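Local structure of Myo-inositol phosphohydrolase (Mitsuokella multacida, 4WU3) at residues Tyr117-Arg122 / Asn205-Thr210; Asn90-Ser95 / Trp237-Ser242. The protein binds inositol-(1,3,4,5)-tetrakisphosphate and probably hydrolyses phosphate groups of inositol hexakisphosphate, as a member of the PTP-like phytase family. The protein carries 2 engineered substitutions. All blocks are in the same frame, centred on the assembly; numbering follows the deposited sequence.

Contact 1. Residues Tyr117-Arg122 / Asn205-Thr210; sequences YDVDLR and NYFRLT
Asp-120, Tyr-206 and Arg-208 meet on one face of a pair of parallel strands, a worked example of buried polar side chains held across a sheet. The hydroxyl of Tyr-206 donates to Asp-120, with OH 2.7 Å from OD2 on the anti side of the carboxylate; His-126 bonds the same oxygen. Arg-208 bends at chi2 (76°), which brings its guanidinium face-on to the carboxylate, with the planes only 17° apart. Asp-120 OD2 therefore sits over the face of that group, and at 3.8 Å from Arg-208 NE the long salt bridge is one of charge alone. Arg-208 NE lies 2.8 Å from Arg-122 O and NH2 adds a weak bond to it, while NH1 pairs with Glu-156 and weakly reaches Tyr-206 OH. An Asx turn, Arg-122 N to Asp-120 OD1, helps to fix the carboxylate.

On the other face Val-119 and Phe-207 meet more loosely: Val-119 CG1 reaches only the ring edge, 4.3 Å from Phe-207 CD2, and that partly exposed ring stacks on Phe-228. Packing is close again at the partly exposed N-terminal end, where Asn-205 CB lies over the Tyr-117 ring in a CH-pi contact, 3.3 Å from CD2; the amide stacks nearly flat (17°), its ND2 hydrogen-bonded to Ser-114 O and Phe-116 O. Alternating backbone bonds join strand 116-122 to 205-211, an edge strand within this chain, as in the protein tyrosine phosphatase fold.

Contact 2. Residues Asn90-Ser95 / Trp237-Ser242; sequences NVSASS and WLHYHS. Engineered in segment 237-242: Ser-242 (natural residue Cys). With PO4 (phosphate ion), chain G.
The hydroxyls of Ser-92 and Ser-94 are hydrogen-bonded to the two ring nitrogens of His-239, one at each end of the imidazole. The setting is a parallel strand pair of the protein tyrosine phosphatase fold, of which strand 237-241 runs straight into the phosphate-binding P-loop. Backbone bonds alternate along the pair, from Leu-238 N to Asn-90 O up to Ser-94 N to Tyr-240 O, and the side chains of His-239 and the two serines share one face.

His-239 can be followed outward, its CB standing 3.7 Å from Ser-92 OG. With CG anti to the backbone N (chi1 -177°), the ring then reaches over strand 91-94, and His-239 ND1 comes within 2.6 Å of Ser-92 OG in a hydrogen bond. Next, His-239 CE1 passes over the backbone, 3.5 Å from Ala-93 C. At the tip His-239 NE2 donates to Ser-94 OG at 2.8 Å. Both hydroxyl oxygens lie near the ring plane, which fixes its rotation. The chain of bonds continues, for Ser-94 OG donates to the carbonyl of Ser-95, while Ser-92 OG also accepts a nearly straight bond (173°) from Trp-237 NE1, 3.1 Å away. The indole spreads over the Asn-90 to Val-91 peptide.

On the opposite face Val-91 CG2 meets the edge of the Tyr-240 ring, 3.6 Å from CE2, and the Tyr-240 hydroxyl bonds His-256. At the end of the strand, His-241 ND1 donates to Ser-242 O, and its NE2 bonds Glu-195. Ser-242 is an engineered replacement of the cysteine expected to be the nucleophile in this family. A phosphate ion, probably from the crystallisation liquor, is held there by Ala-244 N, Met-246 N and Arg-248 NE, and Ser-242 OG lies 2.5 Å from its O2.

Overall arrangement
Followed from the N terminus, the chain lays down strand 91-94, passes through helix 99-108 and enters strand 116-122. An excursion of 82 residues, including strands 126-129 and 132-137 of an antiparallel sheet and helix 149-161, returns at 205-210, where contact 1 closes its loop. Helix 219-230 then leads to strand 237-241, and contact 2 closes a wider loop of 141 residues that encloses the first. The contacts nest without crossing. They lie side by side in one sheet, because 237-241 lies between 91-94 and 116-122; probable hydrogen bonds, Tyr-117 N to Trp-237 O (2.7 Å) and Val-119 N to His-239 O (2.9 Å), join them. Their centres are about 10 Å apart.

Contact 1. Residues Tyr117-Arg122 / Asn205-Thr210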
ATOM      1  N   TYR A 117       6.868  30.882  -7.639  1.00  9.87           N
ATOM      2  CA  TYR A 117       7.593  29.609  -7.602  1.00  9.04           C
ATOM      3  C   TYR A 117       6.698  28.470  -8.070  1.00  8.51           C
ATOM      4  O   TYR A 117       5.682  28.177  -7.457  1.00  9.08           O
ATOM      5  CB  TYR A 117       8.125  29.317  -6.193  1.00  8.73           C
ATOM      6  CG  TYR A 117       9.205  30.280  -5.766  1.00  9.34           C
ATOM      7  CD1 TYR A 117       8.880  31.560  -5.352  1.00  9.31           C
ATOM      8  CD2 TYR A 117      10.555  29.925  -5.802  1.00  9.92           C
ATOM      9  CE1 TYR A 117       9.860  32.461  -4.982  1.00 10.05           C
ATOM     10  CE2 TYR A 117      11.546  30.834  -5.433  1.00  9.51           C
ATOM     11  CZ  TYR A 117      11.187  32.094  -5.015  1.00  9.56           C
ATOM     12  OH  TYR A 117      12.140  33.024  -4.630  1.00 10.89           O
ATOM     13  N   ASP A 118       7.080  27.852  -9.177  1.00  8.12           N
ATOM     14  CA  ASP A 118       6.425  26.668  -9.674  1.00  7.84           C
ATOM     15  C   ASP A 118       6.984  25.493  -8.901  1.00  7.23           C
ATOM     16  O   ASP A 118       8.169  25.179  -9.008  1.00  7.55           O
ATOM     17  CB  ASP A 118       6.706  26.510 -11.169  1.00  8.78           C
ATOM     18  CG  ASP A 118       6.202  25.195 -11.732  1.00  9.23           C
ATOM     19  OD1 ASP A 118       5.215  24.643 -11.197  1.00 10.87           O
ATOM     20  OD2 ASP A 118       6.793  24.717 -12.727  1.00  9.24           O
ATOM     21  N   VAL A 119       6.134  24.867  -8.098  1.00  6.38           N
ATOM     22  CA  VAL A 119       6.508  23.658  -7.389  1.00  6.16           C
ATOM     23  C   VAL A 119       5.930  22.473  -8.133  1.00  5.82           C
ATOM     24  O   VAL A 119       4.733  22.171  -8.030  1.00  5.71           O
ATOM     25  CB  VAL A 119       6.012  23.664  -5.931  1.00  6.53           C
ATOM     26  CG1 VAL A 119       6.449  22.398  -5.212  1.00  6.66           C
ATOM     27  CG2 VAL A 119       6.537  24.894  -5.197  1.00  6.27           C
ATOM     28  N   ASP A 120       6.820  21.814  -8.872  1.00  5.79           N
ATOM     29  CA  ASP A 120       6.501  20.719  -9.765  1.00  5.73           C
ATOM     30  C   ASP A 120       6.658  19.394  -9.046  1.00  5.75           C
ATOM     31  O   ASP A 120       7.778  18.938  -8.821  1.00  5.81           O
ATOM     32  CB  ASP A 120       7.460  20.781 -10.958  1.00  5.90           C
ATOM     33  CG  ASP A 120       7.237  19.677 -11.956  1.00  6.02           C
ATOM     34  OD1 ASP A 120       6.317  18.868 -11.747  1.00  5.57           O
ATOM     35  OD2 ASP A 120       7.995  19.625 -12.959  1.00  6.92           O
ATOM     36  N   LEU A 121       5.540  18.757  -8.708  1.00  5.43           N
ATOM     37  CA  LEU A 121       5.576  17.569  -7.856  1.00  5.43           C
ATOM     38  C   LEU A 121       5.678  16.264  -8.649  1.00  5.47           C
ATOM     39  O   LEU A 121       5.524  15.182  -8.102  1.00  5.28           O
ATOM     40  CB  LEU A 121       4.331  17.537  -6.953  1.00  5.66           C
ATOM     41  CG  LEU A 121       4.115  18.772  -6.086  1.00  5.91           C
ATOM     42  CD1 LEU A 121       2.720  18.780  -5.472  1.00  6.05           C
ATOM     43  CD2 LEU A 121       5.202  18.877  -5.016  1.00  6.15           C
ATOM     44  N   ARG A 122       5.949  16.358  -9.939  1.00  5.79           N
ATOM     45  CA  ARG A 122       5.784  15.191 -10.799  1.00  6.00           C
ATOM     46  C   ARG A 122       7.054  14.383 -10.940  1.00  6.08           C
ATOM     47  O   ARG A 122       8.065  14.879 -11.444  1.00  5.96           O
ATOM     48  CB  ARG A 122       5.308  15.605 -12.190  1.00  6.28           C
ATOM     49  CG  ARG A 122       3.981  16.347 -12.228  1.00  6.67           C
ATOM     50  CD  ARG A 122       3.653  16.756 -13.657  1.00  6.63           C
ATOM     51  NE  ARG A 122       3.244  15.630 -14.488  1.00  6.59           N
ATOM     52  CZ  ARG A 122       3.063  15.716 -15.800  1.00  7.09           C
ATOM     53  NH1 ARG A 122       3.277  16.873 -16.416  1.00  7.50           N
ATOM     54  NH2 ARG A 122       2.677  14.655 -16.503  1.00  7.48           N
ATOM     55  N   ASN A 205      10.272  31.286 -11.036  1.00 12.32           N
ATOM     56  CA  ASN A 205      11.142  30.350 -10.345  1.00 11.82           C
ATOM     57  C   ASN A 205      10.587  28.929 -10.365  1.00 12.08           C
ATOM     58  O   ASN A 205       9.395  28.726 -10.578  1.00 11.48           O
ATOM     59  CB  ASN A 205      11.309  30.806  -8.915  1.00 12.91           C
ATOM     60  CG  ASN A 205      11.838  32.211  -8.828  1.00 13.96           C
ATOM     61  OD1 ASN A 205      13.036  32.433  -8.985  1.00 14.98           O
ATOM     62  ND2 ASN A 205      10.949  33.173  -8.590  1.00 13.37           N
ATOM     63  N   TYR A 206      11.462  27.955 -10.119  1.00 11.46           N
ATOM     64  CA  TYR A 206      11.139  26.547 -10.295  1.00 10.38           C
ATOM     65  C   TYR A 206      11.708  25.697  -9.170  1.00 10.60           C
ATOM     66  O   TYR A 206      12.846  25.894  -8.746  1.00 10.02           O
ATOM     67  CB  TYR A 206      11.711  26.053 -11.621  1.00  9.72           C
ATOM     68  CG  TYR A 206      11.397  24.610 -11.953  1.00 10.16           C
ATOM     69  CD1 TYR A 206      10.132  24.245 -12.378  1.00  9.52           C
ATOM     70  CD2 TYR A 206      12.376  23.611 -11.876  1.00 10.38           C
ATOM     71  CE1 TYR A 206       9.830  22.941 -12.680  1.00  9.10           C
ATOM     72  CE2 TYR A 206      12.079  22.294 -12.206  1.00  9.42           C
ATOM     73  CZ  TYR A 206      10.799  21.977 -12.599  1.00  9.34           C
ATOM     74  OH  TYR A 206      10.463  20.692 -12.933  1.00 10.15           O
ATOM     75  N   PHE A 207      10.914  24.738  -8.706  1.00  9.37           N
ATOM     76  CA  PHE A 207      11.376  23.762  -7.730  1.00  9.57           C
ATOM     77  C   PHE A 207      10.734  22.406  -8.029  1.00  9.52           C
ATOM     78  O   PHE A 207       9.528  22.318  -8.256  1.00 10.38           O
ATOM     79  CB  PHE A 207      11.040  24.215  -6.316  1.00 10.14           C
ATOM     80  CG  PHE A 207      11.539  23.288  -5.253  1.00 11.72           C
ATOM     81  CD1 PHE A 207      12.883  23.267  -4.917  1.00 11.89           C
ATOM     82  CD2 PHE A 207      10.666  22.438  -4.585  1.00 12.24           C
ATOM     83  CE1 PHE A 207      13.358  22.412  -3.942  1.00 12.33           C
ATOM     84  CE2 PHE A 207      11.135  21.583  -3.600  1.00 13.84           C
ATOM     85  CZ  PHE A 207      12.485  21.569  -3.277  1.00 13.50           C
ATOM     86  N   ARG A 208      11.546  21.362  -8.039  1.00  9.20           N
ATOM     87  CA  ARG A 208      11.088  20.030  -8.406  1.00 10.09           C
ATOM     88  C   ARG A 208      11.200  19.060  -7.245  1.00  9.96           C
ATOM     89  O   ARG A 208      12.210  19.019  -6.553  1.00  9.41           O
ATOM     90  CB  ARG A 208      11.922  19.495  -9.574  1.00 10.89           C
ATOM     91  CG  ARG A 208      11.570  18.082 -10.025  1.00 11.08           C
ATOM     92  CD  ARG A 208      10.290  18.046 -10.837  1.00 11.69           C
ATOM     93  NE  ARG A 208      10.102  16.779 -11.555  1.00 11.01           N
ATOM     94  CZ  ARG A 208      10.599  16.511 -12.762  1.00 11.34           C
ATOM     95  NH1 ARG A 208      11.334  17.406 -13.396  1.00 12.61           N
ATOM     96  NH2 ARG A 208      10.362  15.339 -13.344  1.00 10.38           N
ATOM     97  N   LEU A 209      10.137  18.298  -7.041  1.00  9.98           N
ATOM     98  CA  LEU A 209      10.168  17.080  -6.256  1.00 10.45           C
ATOM     99  C   LEU A 209       9.686  15.978  -7.143  1.00  9.88           C
ATOM    100  O   LEU A 209       8.626  16.106  -7.736  1.00 11.24           O
ATOM    101  CB  LEU A 209       9.205  17.169  -5.083  1.00 11.15           C
ATOM    102  CG  LEU A 209       9.597  18.161  -4.014  1.00 11.89           C
ATOM    103  CD1 LEU A 209       8.555  18.125  -2.910  1.00 14.00           C
ATOM    104  CD2 LEU A 209      10.976  17.818  -3.491  1.00 11.65           C
ATOM    105  N   THR A 210      10.430  14.884  -7.224  1.00 10.02           N
ATOM    106  CA  THR A 210      10.067  13.795  -8.120  1.00  9.31           C
ATOM    107  C   THR A 210       9.154  12.757  -7.447  1.00  9.39           C
ATOM    108  O   THR A 210       9.580  11.646  -7.151  1.00  9.80           O
ATOM    109  CB  THR A 210      11.333  13.131  -8.673  1.00  9.69           C
ATOM    110  OG1 THR A 210      12.232  12.834  -7.599  1.00  8.54           O
ATOM    111  CG2 THR A 210      12.020  14.081  -9.640  1.00 10.32           C
TER

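Contact 2. Residues Asn90-Ser95 / Trp237-Ser242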
ATOM      1  N   ASN A  90      -0.714  33.124   0.218  1.00 11.64           N
ATOM      2  CA  ASN A  90       0.021  33.411  -1.001  1.00 11.06           C
ATOM      3  C   ASN A  90       0.333  32.139  -1.748  1.00  9.97           C
ATOM      4  O   ASN A  90       1.481  31.835  -2.061  1.00  9.63           O
ATOM      5  CB  ASN A  90       1.293  34.184  -0.691  1.00 12.65           C
ATOM      6  CG  ASN A  90       1.009  35.615  -0.276  1.00 14.58           C
ATOM      7  OD1 ASN A  90      -0.071  36.140  -0.543  1.00 17.49           O
ATOM      8  ND2 ASN A  90       1.978  36.257   0.367  1.00 16.26           N
ATOM      9  N   VAL A  91      -0.723  31.411  -2.066  1.00  8.25           N
ATOM     10  CA  VAL A  91      -0.588  30.093  -2.594  1.00  7.64           C
ATOM     11  C   VAL A  91      -1.652  29.833  -3.658  1.00  7.32           C
ATOM     12  O   VAL A  91      -2.777  30.333  -3.556  1.00  6.77           O
ATOM     13  CB  VAL A  91      -0.714  29.076  -1.445  1.00  7.43           C
ATOM     14  CG1 VAL A  91      -2.173  28.875  -1.058  1.00  7.41           C
ATOM     15  CG2 VAL A  91      -0.087  27.762  -1.845  1.00  7.67           C
ATOM     16  N   SER A  92      -1.287  29.076  -4.688  1.00  6.99           N
ATOM     17  CA  SER A  92      -2.279  28.538  -5.631  1.00  7.38           C
ATOM     18  C   SER A  92      -1.869  27.125  -6.024  1.00  6.99           C
ATOM     19  O   SER A  92      -0.807  26.658  -5.630  1.00  6.06           O
ATOM     20  CB  SER A  92      -2.447  29.428  -6.874  1.00  7.27           C
ATOM     21  OG  SER A  92      -1.216  29.626  -7.545  1.00  7.38           O
ATOM     22  N   ALA A  93      -2.733  26.447  -6.779  1.00  6.97           N
ATOM     23  CA  ALA A  93      -2.510  25.060  -7.170  1.00  6.78           C
ATOM     24  C   ALA A  93      -3.356  24.682  -8.386  1.00  6.59           C
ATOM     25  O   ALA A  93      -4.347  25.346  -8.706  1.00  6.05           O
ATOM     26  CB  ALA A  93      -2.832  24.134  -6.006  1.00  7.05           C
ATOM     27  N   SER A  94      -2.963  23.608  -9.059  1.00  6.39           N
ATOM     28  CA  SER A  94      -3.665  23.165 -10.258  1.00  6.54           C
ATOM     29  C   SER A  94      -3.084  21.881 -10.765  1.00  7.30           C
ATOM     30  O   SER A  94      -2.109  21.371 -10.224  1.00  6.58           O
ATOM     31  CB  SER A  94      -3.530  24.197 -11.383  1.00  6.36           C
ATOM     32  OG  SER A  94      -2.185  24.269 -11.831  1.00  6.28           O
ATOM     33  N   SER A  95      -3.707  21.380 -11.831  1.00  8.90           N
ATOM     34  CA  SER A  95      -3.145  20.348 -12.678  1.00  8.62           C
ATOM     35  C   SER A  95      -1.904  20.871 -13.379  1.00  8.94           C
ATOM     36  O   SER A  95      -1.569  22.050 -13.293  1.00  8.92           O
ATOM     37  CB  SER A  95      -4.145  20.008 -13.773  1.00  9.37           C
ATOM     38  OG  SER A  95      -4.190  21.059 -14.742  1.00  9.57           O
ATOM     39  N   TRP A 237       5.342  33.613  -3.837  1.00  8.54           N
ATOM     40  CA  TRP A 237       4.074  33.000  -4.159  1.00  8.14           C
ATOM     41  C   TRP A 237       4.357  31.592  -4.648  1.00  7.94           C
ATOM     42  O   TRP A 237       5.156  31.402  -5.553  1.00  7.98           O
ATOM     43  CB  TRP A 237       3.331  33.805  -5.221  1.00  7.70           C
ATOM     44  CG  TRP A 237       1.991  33.242  -5.498  1.00  7.09           C
ATOM     45  CD1 TRP A 237       1.717  32.127  -6.220  1.00  7.02           C
ATOM     46  CD2 TRP A 237       0.739  33.744  -5.040  1.00  7.09           C
ATOM     47  NE1 TRP A 237       0.374  31.895  -6.245  1.00  7.17           N
ATOM     48  CE2 TRP A 237      -0.256  32.871  -5.519  1.00  7.44           C
ATOM     49  CE3 TRP A 237       0.361  34.831  -4.255  1.00  6.79           C
ATOM     50  CZ2 TRP A 237      -1.610  33.069  -5.263  1.00  6.80           C
ATOM     51  CZ3 TRP A 237      -0.978  35.016  -3.986  1.00  7.03           C
ATOM     52  CH2 TRP A 237      -1.947  34.145  -4.493  1.00  7.32           C
ATOM     53  N   LEU A 238       3.710  30.615  -4.020  1.00  8.41           N
ATOM     54  CA  LEU A 238       3.895  29.204  -4.345  1.00  7.99           C
ATOM     55  C   LEU A 238       2.713  28.624  -5.115  1.00  7.36           C
ATOM     56  O   LEU A 238       1.567  28.722  -4.687  1.00  6.39           O
ATOM     57  CB  LEU A 238       4.095  28.395  -3.063  1.00  8.33           C
ATOM     58  CG  LEU A 238       5.388  28.668  -2.290  1.00  9.18           C
ATOM     59  CD1 LEU A 238       5.579  27.627  -1.194  1.00 10.00           C
ATOM     60  CD2 LEU A 238       6.590  28.678  -3.217  1.00  9.63           C
ATOM     61  N   HIS A 239       3.007  28.022  -6.259  1.00  7.17           N
ATOM     62  CA  HIS A 239       1.998  27.334  -7.036  1.00  6.96           C
ATOM     63  C   HIS A 239       2.372  25.867  -7.121  1.00  6.97           C
ATOM     64  O   HIS A 239       3.380  25.523  -7.740  1.00  7.48           O
ATOM     65  CB  HIS A 239       1.897  27.917  -8.448  1.00  7.30           C
ATOM     66  CG  HIS A 239       0.825  27.285  -9.265  1.00  6.76           C
ATOM     67  ND1 HIS A 239      -0.494  27.668  -9.175  1.00  6.78           N
ATOM     68  CD2 HIS A 239       0.859  26.247 -10.137  1.00  6.91           C
ATOM     69  CE1 HIS A 239      -1.225  26.911  -9.972  1.00  7.15           C
ATOM     70  NE2 HIS A 239      -0.429  26.043 -10.571  1.00  6.98           N
ATOM     71  N   TYR A 240       1.575  25.013  -6.476  1.00  6.68           N
ATOM     72  CA  TYR A 240       1.815  23.575  -6.466  1.00  6.39           C
ATOM     73  C   TYR A 240       1.062  22.910  -7.608  1.00  6.78           C
ATOM     74  O   TYR A 240      -0.100  23.245  -7.900  1.00  7.35           O
ATOM     75  CB  TYR A 240       1.334  22.946  -5.158  1.00  5.83           C
ATOM     76  CG  TYR A 240       2.004  23.469  -3.919  1.00  5.60           C
ATOM     77  CD1 TYR A 240       3.274  23.055  -3.570  1.00  5.33           C
ATOM     78  CD2 TYR A 240       1.352  24.366  -3.082  1.00  5.60           C
ATOM     79  CE1 TYR A 240       3.888  23.535  -2.429  1.00  5.38           C
ATOM     80  CE2 TYR A 240       1.951  24.849  -1.945  1.00  5.27           C
ATOM     81  CZ  TYR A 240       3.221  24.435  -1.615  1.00  5.33           C
ATOM     82  OH  TYR A 240       3.831  24.932  -0.477  1.00  4.88           O
ATOM     83  N   HIS A 241       1.713  21.963  -8.261  1.00  6.92           N
ATOM     84  CA  HIS A 241       1.012  21.167  -9.251  1.00  6.97           C
ATOM     85  C   HIS A 241       1.587  19.754  -9.413  1.00  7.05           C
ATOM     86  O   HIS A 241       2.771  19.492  -9.155  1.00  5.95           O
ATOM     87  CB  HIS A 241       0.990  21.899 -10.589  1.00  7.15           C
ATOM     88  CG  HIS A 241       2.177  21.616 -11.445  1.00  7.29           C
ATOM     89  ND1 HIS A 241       2.261  20.496 -12.245  1.00  8.19           N
ATOM     90  CD2 HIS A 241       3.328  22.299 -11.624  1.00  7.34           C
ATOM     91  CE1 HIS A 241       3.421  20.500 -12.875  1.00  8.34           C
ATOM     92  NE2 HIS A 241       4.086  21.583 -12.514  1.00  8.20           N
ATOM     93  N   SER A 242       0.718  18.851  -9.843  1.00  7.36           N
ATOM     94  CA  SER A 242       1.090  17.486 -10.138  1.00  8.01           C
ATOM     95  C   SER A 242       0.591  17.198 -11.558  1.00  8.92           C
ATOM     96  O   SER A 242       0.725  18.067 -12.435  1.00  9.78           O
ATOM     97  CB  SER A 242       0.475  16.554  -9.103  1.00  8.59           C
ATOM     98  OG  SER A 242      -0.827  16.995  -8.730  1.00  8.77           O
TER
HETATM   99  P   PO4 G 703      -2.316  13.921  -8.973  1.00 12.76           P
HETATM  100  O1  PO4 G 703      -3.572  13.083  -9.012  1.00 11.22           O
HETATM  101  O2  PO4 G 703      -2.755  15.334  -8.658  1.00 11.77           O
HETATM  102  O3  PO4 G 703      -1.589  13.868 -10.291  1.00 10.61           O
HETATM  103  O4  PO4 G 703      -1.352  13.462  -7.895  1.00 13.39           O